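Local coordinates for protein UDP-N-acetylglucosamine 2-epimerase (Methanocaldococcus jannaschii, PDB 4NES) that probably catalyses the reversible C-2 epimerization of UDP-N-acetylglucosamine to UDP-N-acetylmannosamine, the activated donor of ManNAc residues, at residues V91-T96 / A114-G119; I171-L176 / G351-R356; R311-E316 / N346-G351. One frame throughout, in Å; residues are numbered along the deposited sequence.

Contact 1 (V91-T96 / A114-G119); sequences VVQGDT and AHVEAG. With UD1 (uridine-diphosphate-N-acetylglucosamine), chain B.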
loop_
_atom_site.group_PDB
_atom_site.type_symbol
_atom_site.label_atom_id
_atom_site.label_comp_id
_atom_site.label_asym_id
_atom_site.label_seq_id
_atom_site.Cartn_x
_atom_site.Cartn_y
_atom_site.Cartn_z
ATOM N N VAL A 91 12.791 1.092 10.303
ATOM C CA VAL A 91 12.386 2.480 10.485
ATOM C C VAL A 91 12.391 3.186 9.133
ATOM O O VAL A 91 13.384 3.124 8.402
ATOM C CB VAL A 91 13.338 3.219 11.447
ATOM C CG1 VAL A 91 13.020 4.696 11.487
ATOM C CG2 VAL A 91 13.231 2.642 12.853
ATOM N N VAL A 92 11.274 3.838 8.798
ATOM C CA VAL A 92 11.183 4.666 7.598
ATOM C C VAL A 92 10.593 6.013 7.970
ATOM O O VAL A 92 9.769 6.110 8.883
ATOM C CB VAL A 92 10.342 4.006 6.492
ATOM C CG1 VAL A 92 11.103 2.828 5.888
ATOM C CG2 VAL A 92 8.972 3.592 7.021
ATOM N N GLN A 93 11.020 7.054 7.260
ATOM C CA GLN A 93 10.619 8.417 7.596
ATOM C C GLN A 93 9.927 9.081 6.438
ATOM O O GLN A 93 10.512 9.245 5.377
ATOM C CB GLN A 93 11.845 9.269 7.967
ATOM C CG GLN A 93 11.528 10.679 8.524
ATOM C CD GLN A 93 11.075 11.681 7.470
ATOM O OE1 GLN A 93 11.710 11.845 6.432
ATOM N NE2 GLN A 93 9.966 12.349 7.738
ATOM N N GLY A 94 8.691 9.494 6.658
ATOM C CA GLY A 94 8.020 10.365 5.706
ATOM C C GLY A 94 7.169 9.677 4.649
ATOM O O GLY A 94 6.339 8.806 4.941
ATOM N N ASP A 95 7.365 10.087 3.400
ATOM C CA ASP A 95 6.373 9.781 2.377
ATOM C C ASP A 95 6.921 9.595 0.954
ATOM O O ASP A 95 6.185 9.743 -0.030
ATOM C CB ASP A 95 5.300 10.871 2.394
ATOM C CG ASP A 95 5.882 12.253 2.232
ATOM O OD1 ASP A 95 7.020 12.372 1.733
ATOM O OD2 ASP A 95 5.210 13.232 2.612
ATOM N N THR A 96 8.189 9.246 0.828
ATOM C CA THR A 96 8.783 9.030 -0.486
ATOM C C THR A 96 8.517 7.603 -0.947
ATOM O O THR A 96 8.043 6.769 -0.174
ATOM C CB THR A 96 10.296 9.280 -0.447
ATOM O OG1 THR A 96 10.904 8.284 0.385
ATOM C CG2 THR A 96 10.595 10.663 0.124
ATOM N N ALA A 114 8.303 0.864 11.827
ATOM C CA ALA A 114 8.147 2.098 12.587
ATOM C C ALA A 114 8.172 3.271 11.621
ATOM O O ALA A 114 9.160 3.483 10.923
ATOM C CB ALA A 114 9.264 2.234 13.607
ATOM N N HIS A 115 7.076 4.016 11.570
ATOM C CA HIS A 115 6.933 5.123 10.639
ATOM C C HIS A 115 7.096 6.448 11.362
ATOM O O HIS A 115 6.256 6.835 12.184
ATOM C CB HIS A 115 5.568 5.072 9.949
ATOM C CG HIS A 115 5.433 6.047 8.830
ATOM N ND1 HIS A 115 4.203 6.487 8.376
ATOM C CD2 HIS A 115 6.356 6.654 8.045
ATOM C CE1 HIS A 115 4.379 7.329 7.379
ATOM N NE2 HIS A 115 5.682 7.453 7.158
ATOM N N VAL A 116 8.179 7.141 11.030
ATOM C CA VAL A 116 8.474 8.449 11.590
ATOM C C VAL A 116 7.778 9.494 10.726
ATOM O O VAL A 116 7.897 9.461 9.500
ATOM C CB VAL A 116 9.993 8.682 11.612
ATOM C CG1 VAL A 116 10.337 10.069 12.173
ATOM C CG2 VAL A 116 10.686 7.591 12.423
ATOM N N GLU A 117 7.032 10.389 11.370
ATOM C CA GLU A 117 6.205 11.407 10.707
ATOM C C GLU A 117 4.960 10.759 10.093
ATOM O O GLU A 117 4.678 10.881 8.897
ATOM C CB GLU A 117 7.001 12.247 9.698
ATOM C CG GLU A 117 6.348 13.575 9.351
ATOM C CD GLU A 117 7.092 14.305 8.252
ATOM O OE1 GLU A 117 6.980 13.911 7.066
ATOM O OE2 GLU A 117 7.799 15.273 8.586
ATOM N N ALA A 118 4.214 10.075 10.953
ATOM C CA ALA A 118 3.012 9.352 10.591
ATOM C C ALA A 118 1.778 10.241 10.732
ATOM O O ALA A 118 1.723 11.101 11.591
ATOM C CB ALA A 118 2.888 8.131 11.495
ATOM N N GLY A 119 0.782 10.012 9.886
ATOM C CA GLY A 119 -0.521 10.613 10.081
ATOM C C GLY A 119 -0.744 11.952 9.412
ATOM O O GLY A 119 -1.832 12.514 9.508
HETATM C "C1'" UD1 B . 11.350 12.836 -4.203
HETATM C "C2'" UD1 B . 10.110 12.482 -3.440
HETATM C "C3'" UD1 B . 9.505 13.655 -2.835
HETATM C "C4'" UD1 B . 10.441 14.434 -2.014
HETATM C "C5'" UD1 B . 11.710 14.714 -2.778
HETATM C "C6'" UD1 B . 12.762 15.322 -1.930
HETATM C "C7'" UD1 B . 8.860 10.461 -4.407
HETATM C "C8'" UD1 B . 7.820 9.985 -5.377
HETATM N "N2'" UD1 B . 9.111 11.883 -4.362
HETATM O "O1'" UD1 B . 11.012 13.679 -5.245
HETATM O "O3'" UD1 B . 8.380 13.250 -2.033
HETATM O "O4'" UD1 B . 9.856 15.661 -1.606
HETATM O "O5'" UD1 B . 12.267 13.509 -3.295
HETATM O "O6'" UD1 B . 13.606 16.190 -2.590
HETATM O "O7'" UD1 B . 9.469 9.665 -3.689
HETATM N N1 UD1 B . 17.291 13.869 -9.669
HETATM C C2 UD1 B . 18.597 14.104 -9.809
HETATM N N3 UD1 B . 19.453 13.751 -8.852
HETATM C C4 UD1 B . 19.033 13.140 -7.736
HETATM C C5 UD1 B . 17.681 12.883 -7.556
HETATM C C6 UD1 B . 16.803 13.268 -8.557
HETATM O O2 UD1 B . 19.021 14.654 -10.806
HETATM O O4 UD1 B . 19.928 12.785 -6.770
HETATM C C1B UD1 B . 16.321 14.271 -10.714
HETATM C C2B UD1 B . 16.148 13.291 -11.803
HETATM O "O2'" UD1 B . 15.927 13.969 -13.016
HETATM C C3B UD1 B . 14.957 12.571 -11.416
HETATM C C4B UD1 B . 14.128 13.645 -10.814
HETATM O O4B UD1 B . 15.030 14.508 -10.147
HETATM O O3B UD1 B . 14.303 11.906 -12.469
HETATM C C5B UD1 B . 13.131 13.129 -9.840
HETATM O O5B UD1 B . 13.651 12.294 -8.837
HETATM P PA UD1 B . 12.698 11.486 -7.916
HETATM O O1A UD1 B . 11.877 10.565 -8.765
HETATM O O2A UD1 B . 13.518 10.753 -6.906
HETATM O O3A UD1 B . 11.685 12.476 -7.251
HETATM P PB UD1 B . 11.943 13.862 -6.504
HETATM O O1B UD1 B . 11.346 14.944 -7.342
HETATM O O2B UD1 B . 13.391 14.016 -6.126
HETATM O O HOH W 1 9.266 14.159 5.463
#

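Contact 2 (I171-L176 / G351-R356); sequences IVDATL and GKSGER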
loop_
_atom_site.group_PDB
_atom_site.type_symbol
_atom_site.label_atom_id
_atom_site.label_comp_id
_atom_site.label_asym_id
_atom_site.label_seq_id
_atom_site.Cartn_x
_atom_site.Cartn_y
_atom_site.Cartn_z
ATOM N N ILE A 171 12.198 17.240 12.803
ATOM C CA ILE A 171 12.767 18.411 12.159
ATOM C C ILE A 171 13.054 19.513 13.181
ATOM O O ILE A 171 13.983 20.310 12.988
ATOM C CB ILE A 171 11.875 18.935 11.011
ATOM C CG1 ILE A 171 12.677 19.855 10.098
ATOM C CG2 ILE A 171 10.623 19.623 11.549
ATOM C CD1 ILE A 171 13.826 19.159 9.419
ATOM N N VAL A 172 12.305 19.552 14.286
ATOM C CA VAL A 172 12.633 20.497 15.352
ATOM C C VAL A 172 14.005 20.173 15.934
ATOM O O VAL A 172 14.842 21.065 16.066
ATOM C CB VAL A 172 11.577 20.525 16.480
ATOM C CG1 VAL A 172 11.954 21.571 17.539
ATOM C CG2 VAL A 172 10.215 20.831 15.919
ATOM N N ASP A 173 14.235 18.904 16.278
ATOM C CA ASP A 173 15.551 18.472 16.756
ATOM C C ASP A 173 16.638 18.904 15.779
ATOM O O ASP A 173 17.665 19.449 16.175
ATOM C CB ASP A 173 15.686 16.941 16.823
ATOM C CG ASP A 173 14.561 16.229 17.565
ATOM O OD1 ASP A 173 13.410 16.696 17.609
ATOM O OD2 ASP A 173 14.845 15.114 18.059
ATOM N N ALA A 174 16.432 18.618 14.496
ATOM C CA ALA A 174 17.451 18.877 13.483
ATOM C C ALA A 174 17.749 20.369 13.354
ATOM O O ALA A 174 18.917 20.787 13.305
ATOM C CB ALA A 174 17.031 18.302 12.145
ATOM N N THR A 175 16.696 21.173 13.322
ATOM C CA THR A 175 16.859 22.609 13.160
ATOM C C THR A 175 17.531 23.158 14.419
ATOM O O THR A 175 18.376 24.057 14.341
ATOM C CB THR A 175 15.498 23.298 12.866
ATOM O OG1 THR A 175 14.830 22.608 11.802
ATOM C CG2 THR A 175 15.702 24.735 12.453
ATOM N N LEU A 176 17.199 22.572 15.569
ATOM C CA LEU A 176 17.767 22.953 16.863
ATOM C C LEU A 176 19.171 22.391 17.140
ATOM O O LEU A 176 19.920 22.987 17.923
ATOM C CB LEU A 176 16.821 22.549 17.999
ATOM C CG LEU A 176 15.812 23.571 18.533
ATOM C CD1 LEU A 176 16.481 24.453 19.587
ATOM C CD2 LEU A 176 15.209 24.420 17.421
ATOM N N GLY A 351 11.906 19.390 20.372
ATOM C CA GLY A 351 13.194 19.054 19.787
ATOM C C GLY A 351 13.919 17.860 20.363
ATOM O O GLY A 351 15.129 17.707 20.165
ATOM N N LYS A 352 13.181 17.002 21.058
ATOM C CA LYS A 352 13.738 15.768 21.584
ATOM C C LYS A 352 12.963 14.567 21.059
ATOM O O LYS A 352 12.907 13.515 21.687
ATOM C CB LYS A 352 13.758 15.793 23.117
ATOM C CG LYS A 352 14.644 16.899 23.686
ATOM C CD LYS A 352 14.686 16.864 25.202
ATOM C CE LYS A 352 15.442 18.066 25.767
ATOM N NZ LYS A 352 16.916 17.974 25.579
ATOM N N SER A 353 12.388 14.724 19.876
ATOM C CA SER A 353 11.601 13.664 19.255
ATOM C C SER A 353 12.431 12.432 18.910
ATOM O O SER A 353 11.962 11.306 19.055
ATOM C CB SER A 353 10.929 14.200 18.000
ATOM O OG SER A 353 10.098 15.293 18.336
ATOM N N GLY A 354 13.650 12.643 18.423
ATOM C CA GLY A 354 14.520 11.527 18.085
ATOM C C GLY A 354 14.787 10.639 19.284
ATOM O O GLY A 354 14.680 9.419 19.197
ATOM N N GLU A 355 15.117 11.247 20.414
ATOM C CA GLU A 355 15.381 10.476 21.621
ATOM C C GLU A 355 14.130 9.737 22.082
ATOM O O GLU A 355 14.218 8.586 22.507
ATOM C CB GLU A 355 15.944 11.382 22.718
ATOM C CG GLU A 355 17.406 11.799 22.491
ATOM C CD GLU A 355 18.417 10.733 22.881
ATOM O OE1 GLU A 355 18.011 9.635 23.319
ATOM O OE2 GLU A 355 19.632 11.006 22.765
ATOM N N ARG A 356 12.971 10.384 21.984
ATOM C CA ARG A 356 11.724 9.750 22.423
ATOM C C ARG A 356 11.379 8.541 21.551
ATOM O O ARG A 356 10.975 7.495 22.058
ATOM C CB ARG A 356 10.572 10.752 22.430
ATOM C CG ARG A 356 9.200 10.132 22.672
ATOM C CD ARG A 356 8.784 10.142 24.137
ATOM N NE ARG A 356 7.343 9.918 24.261
ATOM C CZ ARG A 356 6.777 8.770 24.608
ATOM N NH1 ARG A 356 7.526 7.727 24.896
ATOM N NH2 ARG A 356 5.451 8.677 24.660
HETATM O O HOH W 2 16.361 13.943 20.006
#

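Contact 3 (R311-E316 / N346-G351); sequences RPETVE and NPFGNG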
loop_
_atom_site.group_PDB
_atom_site.type_symbol
_atom_site.label_atom_id
_atom_site.label_comp_id
_atom_site.label_asym_id
_atom_site.label_seq_id
_atom_site.Cartn_x
_atom_site.Cartn_y
_atom_site.Cartn_z
ATOM N N ARG A 311 0.722 19.842 6.536
ATOM C CA ARG A 311 1.024 20.418 7.846
ATOM C C ARG A 311 0.176 21.665 8.071
ATOM O O ARG A 311 0.682 22.794 8.090
ATOM C CB ARG A 311 2.540 20.625 8.113
ATOM C CG ARG A 311 3.375 21.182 6.970
ATOM C CD ARG A 311 3.816 20.095 5.993
ATOM N NE ARG A 311 4.797 19.157 6.547
ATOM C CZ ARG A 311 5.282 18.113 5.881
ATOM N NH1 ARG A 311 4.855 17.845 4.657
ATOM N NH2 ARG A 311 6.176 17.318 6.453
ATOM N N PRO A 312 -1.141 21.463 8.256
ATOM C CA PRO A 312 -2.089 22.564 8.385
ATOM C C PRO A 312 -1.866 23.363 9.653
ATOM O O PRO A 312 -2.375 24.470 9.728
ATOM C CB PRO A 312 -3.448 21.848 8.445
ATOM C CG PRO A 312 -3.117 20.491 8.976
ATOM C CD PRO A 312 -1.828 20.158 8.324
ATOM N N GLU A 313 -1.126 22.807 10.613
ATOM C CA GLU A 313 -0.856 23.512 11.858
ATOM C C GLU A 313 -0.095 24.818 11.583
ATOM O O GLU A 313 -0.273 25.805 12.287
ATOM C CB GLU A 313 -0.101 22.608 12.846
ATOM C CG GLU A 313 -0.539 21.124 12.800
ATOM C CD GLU A 313 0.098 20.373 11.653
ATOM O OE1 GLU A 313 0.860 21.022 10.925
ATOM O OE2 GLU A 313 -0.131 19.125 11.473
ATOM N N THR A 314 0.722 24.835 10.535
ATOM C CA THR A 314 1.450 26.055 10.177
ATOM C C THR A 314 0.510 27.164 9.714
ATOM O O THR A 314 0.754 28.343 9.963
ATOM C CB THR A 314 2.488 25.796 9.086
ATOM O OG1 THR A 314 1.826 25.353 7.892
ATOM C CG2 THR A 314 3.485 24.743 9.547
ATOM N N VAL A 315 -0.564 26.792 9.024
ATOM C CA VAL A 315 -1.566 27.760 8.622
ATOM C C VAL A 315 -2.405 28.139 9.837
ATOM O O VAL A 315 -2.701 29.317 10.047
ATOM C CB VAL A 315 -2.471 27.209 7.498
ATOM C CG1 VAL A 315 -3.568 28.201 7.152
ATOM C CG2 VAL A 315 -1.643 26.891 6.252
ATOM N N GLU A 316 -2.738 27.137 10.655
ATOM C CA GLU A 316 -3.575 27.320 11.843
ATOM C C GLU A 316 -2.951 28.331 12.839
ATOM O O GLU A 316 -3.661 29.177 13.381
ATOM C CB GLU A 316 -3.950 25.953 12.496
ATOM C CG GLU A 316 -4.670 24.920 11.528
ATOM C CD GLU A 316 -5.319 23.673 12.210
ATOM O OE1 GLU A 316 -6.364 23.852 12.861
ATOM O OE2 GLU A 316 -4.805 22.515 12.081
ATOM N N ASN A 346 4.852 27.241 18.291
ATOM C CA ASN A 346 5.404 26.100 17.552
ATOM C C ASN A 346 4.695 24.820 17.948
ATOM O O ASN A 346 4.783 24.365 19.087
ATOM C CB ASN A 346 6.927 25.935 17.681
ATOM C CG ASN A 346 7.451 24.693 16.924
ATOM O OD1 ASN A 346 7.367 24.596 15.679
ATOM N ND2 ASN A 346 8.001 23.749 17.681
ATOM N N PRO A 347 3.977 24.236 16.990
ATOM C CA PRO A 347 3.131 23.064 17.191
ATOM C C PRO A 347 3.907 21.756 17.099
ATOM O O PRO A 347 3.326 20.701 17.340
ATOM C CB PRO A 347 2.148 23.164 16.028
ATOM C CG PRO A 347 2.943 23.821 14.939
ATOM C CD PRO A 347 3.851 24.795 15.631
ATOM N N PHE A 348 5.197 21.815 16.777
ATOM C CA PHE A 348 5.908 20.594 16.406
ATOM C C PHE A 348 6.791 19.977 17.480
ATOM O O PHE A 348 7.519 19.016 17.209
ATOM C CB PHE A 348 6.696 20.819 15.116
ATOM C CG PHE A 348 5.832 21.162 13.940
ATOM C CD1 PHE A 348 4.777 20.332 13.575
ATOM C CD2 PHE A 348 6.053 22.326 13.217
ATOM C CE1 PHE A 348 3.970 20.649 12.496
ATOM C CE2 PHE A 348 5.247 22.651 12.136
ATOM C CZ PHE A 348 4.208 21.809 11.776
ATOM N N GLY A 349 6.715 20.506 18.694
ATOM C CA GLY A 349 7.398 19.891 19.815
ATOM C C GLY A 349 8.657 20.602 20.264
ATOM O O GLY A 349 9.013 21.658 19.735
ATOM N N ASN A 350 9.342 20.004 21.228
ATOM C CA ASN A 350 10.469 20.686 21.852
ATOM C C ASN A 350 11.839 20.115 21.482
ATOM O O ASN A 350 12.826 20.352 22.171
ATOM C CB ASN A 350 10.268 20.803 23.367
ATOM C CG ASN A 350 9.206 21.831 23.727
ATOM O OD1 ASN A 350 9.206 22.948 23.208
ATOM N ND2 ASN A 350 8.297 21.456 24.610
ATOM N N GLY A 351 11.906 19.390 20.372
ATOM C CA GLY A 351 13.194 19.054 19.787
ATOM C C GLY A 351 13.919 17.860 20.363
ATOM O O GLY A 351 15.129 17.707 20.165
#

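Contact 1 (V91-T96 / A114-G119)
Val92 is held between Ala114 and Val116 by the ladder of two adjacent parallel strands. Val92 N donates to Ala114 O over 3.0 Å, and Val116 N returns a bond of 2.9 Å to Val92 O. Gly94 N extends the ladder one step further, to Val116 O. Beside this ladder apolar side chains are packed together without water: Val91 CG1 lies 3.8 Å from Val116 CG2 on the face that also carries Gln93 and Ala114. On the opposite face the His115 ring lies with its edge toward the turn. His115 holds CG anti to its backbone N (chi1 -171°), and His115 NE2 donates to a lone pair of Gly94 O, in the carbonyl plane, at 2.7 Å. Asp137 takes ND1, which fixes the ring at both nitrogens.

Toward the strand ends the contact becomes polar and takes in water. The Gln93 amide and the Glu117 carboxylate are turned almost perpendicular, 88° apart, and one water joins them, accepting from Gln93 NE2 at 3.0 Å and donating to Glu117 OE1 at 2.8 Å. Glu117 OE2 turns instead to Lys15 and Asn169. Thr96, in the UDP-N-acetylglucosamine pocket, opens helix 97-108, the crossover of this beta-alpha-beta unit. Helix 10-23 covers the Gln93 and Val116 face, helix 128-138 packs on His115, and strands 3-7 and 142-145 flank the pair.

Contact 2 (I171-L176 / G351-R356)
A carboxylate from another helix caps the first-turn amides of helix 353-363, the last helix of the chain: Asp173, from the first half of helix 170-183, grips two successive amides, one with each oxygen. Ser353 N donates to Asp173 OD1 over 3.2 Å with a bent angle of 147°, whereas Gly354 N reaches Asp173 OD2 at 2.8 Å in a nearly straight line. Both donors arrive on the syn sides, moderately out of the carboxylate plane. A water extends the pattern to the next amide: it donates to Asp173 OD2 at 2.7 Å and accepts from Glu355 N, so that OD2 takes two hydrogen bonds.

Gly351 passes close to the same group. Gly351 C lies 3.0 Å from Asp173 OD1 and Gly351 O 3.0 Å from Asp173 CG, so each oxygen faces the other group's carbon; Gly351 O and Asp173 OD1 are both acceptors and form no bond. Next along helix 170-183, Val172 sets a methyl against the same glycine, Val172 CG1 lying 3.6 Å from Gly351 N. That methyl is anti to the backbone N (chi1 -178°), which extends it toward the chain leading into the helix. Gly351 has a positive phi of 83°, an angle that favours glycine. Ser353 OG turns to Val167 O, and Pro18 of helix 10-23 touches Asp173.

The chemistry is consistent with an anion at the positive end of a helix dipole. Two amides of the first turn bond Asp173 directly and a third through water, and their field would be expected to favour its ionised form. The two direct hydrogen bonds tie helix 353-363 to helix 170-183, and charge probably adds to them.

Contact 3 (R311-E316 / N346-G351)
Glu313 meets both Pro347 and Phe348, and its side chain can be followed outward atom by atom. Glu313 CB rests on the proline, 3.9 Å from Pro347 CG and equally near Pro347 CB. From there CG turns beside the backbone N, and the chain bends at chi2 (80°), which carries the carboxylate across to the phenylalanine. Glu313 CD lies 4.0 Å from Phe348 CE1. At the tip, Glu313 OE1 comes closer still, 3.5 Å from Phe348 CE1 and just as near Phe348 CZ, at the edge of the ring and close to its plane. The carboxylate is turned 77° from the ring, and the two side chains cross at about a right angle. Such an approach sets a negative oxygen against the weakly positive rim of an aromatic ring, probably a mild attraction.

Two further groups meet the outer part of the ring. Thr314 CG2 lies in the ring plane at the edge, 3.8 Å from Phe348 CZ, and Arg311 CB is 4.2 Å from Phe348 CZ. Pro347 CG sits 3.7 Å above the plane of the Phe348 ring, over its centre. Thr314 OG1 and Thr314 N both donate to Arg311 O, which steadies the threonine.

Arg311, whose side chain lies about 6 Å from the bound UDP at nearest atoms, forms a salt bridge with Glu293. Helix 313-316 lies between strands of the six-stranded sheet, and segment 346-351 leads into the C-terminal helix, which in GT-B proteins characteristically crosses back to the N-terminal domain.

Overall arrangement
Along the chain contact 1 comes first and is complete before the others begin; contact 3 then falls within the long interval spanned by contact 2, and the two share Gly351. Contact 1 belongs to the seven-stranded parallel sheet, whereas helix 313-316 of contact 3 lies between the last two strands, 302-304 and 320-322, of the six-stranded one. The centre of contact 1 is about 15 Å from that of contact 2 and about 17 Å from that of contact 3; contacts 2 and 3 are about 13 Å apart, centre to centre. Val172 packs on Phe348 between them. A long, weak Glu117-Arg311 ion pair links contact 3 to contact 1, while contact 2 holds the C-terminal helix to helix 170-183.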